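Local coordinates for beta-1,4-mannanase (Cryptopygus antarcticus, PDB 4OOU), which hydrolyses internal beta-1,4-mannosidic linkages in mannans, galactomannans and glucomannans, releasing mainly short manno-oligosaccharides, at residues W176-E181 against K220-I225. Residues are numbered along the deposited sequence; the frame is centred on the assembly and turned at random.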
loop_
_atom_site.group_PDB
_atom_site.type_symbol
_atom_site.label_atom_id
_atom_site.label_comp_id
_atom_site.label_asym_id
_atom_site.label_seq_id
_atom_site.Cartn_x
_atom_site.Cartn_y
_atom_site.Cartn_z
ATOM N N TRP A 176 -3.323 5.160 -3.603
ATOM C CA TRP A 176 -4.320 4.309 -2.949
ATOM C C TRP A 176 -3.861 2.875 -3.063
ATOM O O TRP A 176 -3.397 2.453 -4.115
ATOM C CB TRP A 176 -5.679 4.436 -3.637
ATOM C CG TRP A 176 -6.142 5.840 -3.792
ATOM C CD1 TRP A 176 -5.661 6.782 -4.671
ATOM C CD2 TRP A 176 -7.157 6.479 -3.040
ATOM N NE1 TRP A 176 -6.319 7.971 -4.502
ATOM C CE2 TRP A 176 -7.244 7.818 -3.504
ATOM C CE3 TRP A 176 -7.994 6.065 -2.001
ATOM C CZ2 TRP A 176 -8.171 8.726 -2.996
ATOM C CZ3 TRP A 176 -8.892 6.960 -1.487
ATOM C CH2 TRP A 176 -8.986 8.281 -1.995
ATOM N N GLU A 177 -4.010 2.114 -1.991
ATOM C CA GLU A 177 -3.740 0.683 -2.041
ATOM C C GLU A 177 -5.020 -0.093 -1.807
ATOM O O GLU A 177 -5.682 -0.002 -0.762
ATOM C CB GLU A 177 -2.696 0.298 -1.023
ATOM C CG GLU A 177 -2.380 -1.166 -1.027
ATOM C CD GLU A 177 -1.185 -1.521 -0.162
ATOM O OE1 GLU A 177 -0.369 -0.619 0.173
ATOM O OE2 GLU A 177 -1.097 -2.731 0.178
ATOM N N VAL A 178 -5.360 -0.895 -2.788
ATOM C CA VAL A 178 -6.645 -1.557 -2.763
ATOM C C VAL A 178 -6.718 -2.534 -1.644
ATOM O O VAL A 178 -7.675 -2.546 -0.880
ATOM C CB VAL A 178 -6.923 -2.338 -4.057
ATOM C CG1 VAL A 178 -8.339 -2.877 -4.024
ATOM C CG2 VAL A 178 -6.728 -1.444 -5.255
ATOM N N LEU A 179 -5.714 -3.389 -1.564
ATOM C CA LEU A 179 -5.800 -4.531 -0.664
ATOM C C LEU A 179 -4.397 -4.882 -0.199
ATOM O O LEU A 179 -3.455 -4.855 -0.986
ATOM C CB LEU A 179 -6.457 -5.680 -1.396
ATOM C CG LEU A 179 -6.725 -6.958 -0.603
ATOM C CD1 LEU A 179 -7.735 -6.737 0.525
ATOM C CD2 LEU A 179 -7.202 -8.050 -1.549
ATOM N N ASN A 180 -4.254 -5.149 1.095
ATOM C CA ASN A 180 -2.951 -5.434 1.692
ATOM C C ASN A 180 -2.813 -6.957 1.847
ATOM O O ASN A 180 -3.737 -7.617 2.358
ATOM C CB ASN A 180 -2.843 -4.769 3.067
ATOM C CG ASN A 180 -1.662 -5.311 3.900
ATOM O OD1 ASN A 180 -0.518 -4.881 3.713
ATOM N ND2 ASN A 180 -1.932 -6.260 4.800
ATOM N N GLU A 181 -1.679 -7.504 1.425
ATOM C CA GLU A 181 -1.422 -8.949 1.531
ATOM C C GLU A 181 -2.637 -9.821 1.121
ATOM O O GLU A 181 -3.220 -10.559 1.921
ATOM C CB GLU A 181 -0.861 -9.307 2.931
ATOM C CG GLU A 181 0.369 -8.455 3.277
ATOM C CD GLU A 181 1.258 -9.009 4.393
ATOM O OE1 GLU A 181 0.837 -9.923 5.172
ATOM O OE2 GLU A 181 2.413 -8.498 4.487
ATOM N N LYS A 220 -10.140 -9.818 -9.873
ATOM C CA LYS A 220 -11.329 -9.167 -10.396
ATOM C C LYS A 220 -11.717 -8.032 -9.443
ATOM O O LYS A 220 -12.024 -6.892 -9.845
ATOM C CB LYS A 220 -12.470 -10.171 -10.481
ATOM C CG LYS A 220 -13.722 -9.599 -11.134
ATOM C CD LYS A 220 -15.000 -10.147 -10.520
ATOM C CE LYS A 220 -16.137 -10.037 -11.503
ATOM N NZ LYS A 220 -17.327 -10.683 -10.928
ATOM N N THR A 221 -11.697 -8.351 -8.156
ATOM C CA THR A 221 -12.072 -7.363 -7.169
ATOM C C THR A 221 -11.133 -6.166 -7.217
ATOM O O THR A 221 -11.591 -5.008 -7.218
ATOM C CB THR A 221 -12.123 -7.989 -5.783
ATOM O OG1 THR A 221 -13.113 -9.007 -5.808
ATOM C CG2 THR A 221 -12.483 -6.975 -4.739
ATOM N N ILE A 222 -9.829 -6.415 -7.309
ATOM C CA ILE A 222 -8.931 -5.270 -7.310
ATOM C C ILE A 222 -8.985 -4.530 -8.669
ATOM O O ILE A 222 -8.927 -3.306 -8.708
ATOM C CB ILE A 222 -7.518 -5.475 -6.591
ATOM C CG1 ILE A 222 -6.394 -4.760 -7.326
ATOM C CG2 ILE A 222 -7.108 -6.928 -6.251
ATOM C CD1 ILE A 222 -5.661 -5.646 -8.277
ATOM N N ASN A 223 -9.203 -5.259 -9.752
ATOM C CA ASN A 223 -9.412 -4.640 -11.073
ATOM C C ASN A 223 -10.572 -3.642 -11.062
ATOM O O ASN A 223 -10.386 -2.459 -11.393
ATOM C CB ASN A 223 -9.640 -5.732 -12.136
ATOM C CG ASN A 223 -9.847 -5.175 -13.543
ATOM O OD1 ASN A 223 -10.828 -5.531 -14.212
ATOM N ND2 ASN A 223 -8.914 -4.317 -14.006
ATOM N N TRP A 224 -11.743 -4.101 -10.624
ATOM C CA TRP A 224 -12.904 -3.226 -10.576
ATOM C C TRP A 224 -12.625 -2.011 -9.716
ATOM O O TRP A 224 -13.023 -0.896 -10.070
ATOM C CB TRP A 224 -14.135 -3.931 -10.027
ATOM C CG TRP A 224 -14.778 -4.858 -10.979
ATOM C CD1 TRP A 224 -14.155 -5.679 -11.847
ATOM C CD2 TRP A 224 -16.185 -5.100 -11.134
ATOM N NE1 TRP A 224 -15.066 -6.417 -12.540
ATOM C CE2 TRP A 224 -16.325 -6.090 -12.125
ATOM C CE3 TRP A 224 -17.343 -4.576 -10.530
ATOM C CZ2 TRP A 224 -17.578 -6.579 -12.544
ATOM C CZ3 TRP A 224 -18.601 -5.057 -10.952
ATOM C CH2 TRP A 224 -18.700 -6.055 -11.947
ATOM N N ILE A 225 -11.956 -2.217 -8.577
ATOM C CA ILE A 225 -11.750 -1.115 -7.655
ATOM C C ILE A 225 -10.797 -0.049 -8.203
ATOM O O ILE A 225 -11.100 1.148 -8.133
ATOM C CB ILE A 225 -11.314 -1.612 -6.281
ATOM C CG1 ILE A 225 -12.465 -2.379 -5.625
ATOM C CG2 ILE A 225 -10.948 -0.440 -5.381
ATOM C CD1 ILE A 225 -12.036 -3.171 -4.402
#
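Val-178 pushes its side chain between Ile-222 and Ile-225, which stand one turn apart on helix 215-232, and all three residues are buried. The meeting is wholly apolar and small, 178 Å² summed over both sides. Val-178 CG1 does most of the touching: it lies 3.7 Å from Ile-222 CB and, on the next turn, 3.7 Å from Ile-225 CD1. With chi1 at -174°, Val-178 CG1 stands opposite the backbone N and reaches the helix, while Val-178 CG2 lies nearest Ile-222, 3.9 Å from Ile-222 CG1. Ile-225 closes round the same valine methyl, CG1, with both of its branches, for Ile-225 CG2 is 3.8 Å from Val-178 CG1. The CA atoms of Val-178 and Ile-222 are 6.3 Å apart, the nearest such pair across the two segments.

This is the strand-to-helix packing of a TIM barrel, here that of a glycoside hydrolase family 5 enzyme: helix 215-232 leads into strand 238-241, the parallel neighbour of strand 173-177. The chain turns a corner at Val-178, whose phi/psi of -66°/-51° interrupts the extended course of the residues before and after it. Its side chain faces the helix layer and is also touched by Val-238 of the neighbouring strand 238-241; Val-240 packs on Ile-222, and Leu-160 of helix 149-167 on Ile-225.

Polar groups of 176-181 turn elsewhere. Glu-177 forms a salt bridge with Arg-81 and a hydrogen bond with Gln-278, and Arg-81 also hydrogen-bonds Asn-180 OD1, so that one guanidinium links Glu-177, just before the corner, with Asn-180, two residues beyond it. Asn-180 binds substrate, and Glu-181, probably the catalytic proton donor/acceptor, hydrogen-bonds His-280.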